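Local coordinates for odorant-binding protein 47 (Anopheles gambiae, PDB 3PM2) that binds small hydrophobic odorants and is thought to capture and carry them through the aqueous fluid around olfactory sensory dendrites, at residues M106-S109 against I110-E113. Sequence-based numbering, arbitrary orientation.
Sequences MADS and IKDE. Unlike the reference sequence in segment 106-109: Ser109 (reference Thr).
The N-H of Ile110 is shared between the carbonyl oxygens of Met106 and Ala107, at the junction where helix 92-109 of this C-plus odorant-binding protein gives way to helix 111-118. Ile110 is the first residue to leave helical geometry and also sits at the N-cap of the next helix, so one residue makes the break. Its N keeps a weak i-to-i+4 bond to Met106 O at 3.3 Å and adds an i-to-i+3 bond to Ala107 O at 3.2 Å, a tightening of the last turn. Lys111 N repeats the shorter spacing to Asp108 O, 3.3 Å away and nearly straight at 160°, although the donor stands above the carbonyl plane.

Apolar contact lies on one side. Met106, its flexible chain bent at chi2 and chi3, lays SD against Ile110 CD1 at 3.8 Å; the Met106 side chain also touches Thr136 and Cys140 of helix 133-147. Ala107, small enough for a close helix interface, packs on Ile133 and Thr136. Beside the apolar pair, with CG1 between its backbone N and carbonyl carbon (chi1 60°), Ile110 makes a van der Waals contact with the backbone: CG1 lies 3.5 Å from Met106 O.

Polar residues occupy the exposed side. The long aliphatic chain of Lys111 crosses the carboxylate of Asp108, whose OD1 touches CE at 3.5 Å. Any attraction between the opposite charges is probably only long-range, for Lys111 NZ is 4.9 Å from Asp108 OD1, too far for a salt bridge.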
# COMPACT_ATOMS: atom_id res chain seq x y z
N MET A 106 -4.47 9.46 -8.99
CA MET A 106 -4.01 8.28 -9.72
C MET A 106 -5.14 7.25 -9.82
O MET A 106 -5.40 6.73 -10.91
CB MET A 106 -2.74 7.69 -9.07
CG MET A 106 -2.21 6.41 -9.77
SD MET A 106 -2.99 4.89 -9.17
CE MET A 106 -2.25 4.80 -7.50
N ALA A 107 -5.81 6.96 -8.69
CA ALA A 107 -6.90 5.98 -8.65
C ALA A 107 -8.02 6.37 -9.59
O ALA A 107 -8.49 5.53 -10.35
CB ALA A 107 -7.42 5.82 -7.23
N ASP A 108 -8.38 7.68 -9.62
CA ASP A 108 -9.40 8.18 -10.54
C ASP A 108 -8.99 7.96 -11.99
O ASP A 108 -9.84 7.63 -12.81
CB ASP A 108 -9.69 9.66 -10.27
CG ASP A 108 -10.65 10.27 -11.27
OD1 ASP A 108 -11.85 9.90 -11.25
OD2 ASP A 108 -10.20 11.07 -12.12
N SER A 109 -7.68 8.13 -12.31
CA SER A 109 -7.19 7.98 -13.70
C SER A 109 -7.30 6.54 -14.22
O SER A 109 -7.38 6.35 -15.43
CB SER A 109 -5.73 8.44 -13.79
OG SER A 109 -4.88 7.61 -13.02
N ILE A 110 -7.33 5.55 -13.31
CA ILE A 110 -7.46 4.14 -13.66
C ILE A 110 -8.78 3.51 -13.18
O ILE A 110 -8.87 2.29 -13.09
CB ILE A 110 -6.20 3.31 -13.27
CG1 ILE A 110 -5.93 3.37 -11.73
CG2 ILE A 110 -4.95 3.77 -14.09
CD1 ILE A 110 -4.94 2.36 -11.23
N LYS A 111 -9.82 4.35 -12.96
CA LYS A 111 -11.17 3.94 -12.57
C LYS A 111 -11.66 2.74 -13.38
O LYS A 111 -12.15 1.79 -12.79
CB LYS A 111 -12.16 5.10 -12.79
CG LYS A 111 -12.69 5.73 -11.52
CD LYS A 111 -13.70 6.84 -11.82
CE LYS A 111 -14.25 7.47 -10.56
NZ LYS A 111 -15.19 6.57 -9.84
N ASP A 112 -11.54 2.76 -14.71
CA ASP A 112 -12.05 1.64 -15.52
C ASP A 112 -11.37 0.30 -15.24
O ASP A 112 -12.06 -0.72 -15.08
CB ASP A 112 -12.08 2.01 -17.00
CG ASP A 112 -13.11 3.11 -17.29
OD1 ASP A 112 -14.11 3.21 -16.53
OD2 ASP A 112 -12.93 3.84 -18.28
N GLU A 113 -10.05 0.32 -15.11
CA GLU A 113 -9.25 -0.87 -14.78
C GLU A 113 -9.60 -1.37 -13.38
O GLU A 113 -9.81 -2.57 -13.19
CB GLU A 113 -7.78 -0.52 -14.88
CG GLU A 113 -6.86 -1.67 -14.55
CD GLU A 113 -5.42 -1.24 -14.60
OE1 GLU A 113 -4.83 -0.98 -13.52
OE2 GLU A 113 -4.89 -1.10 -15.72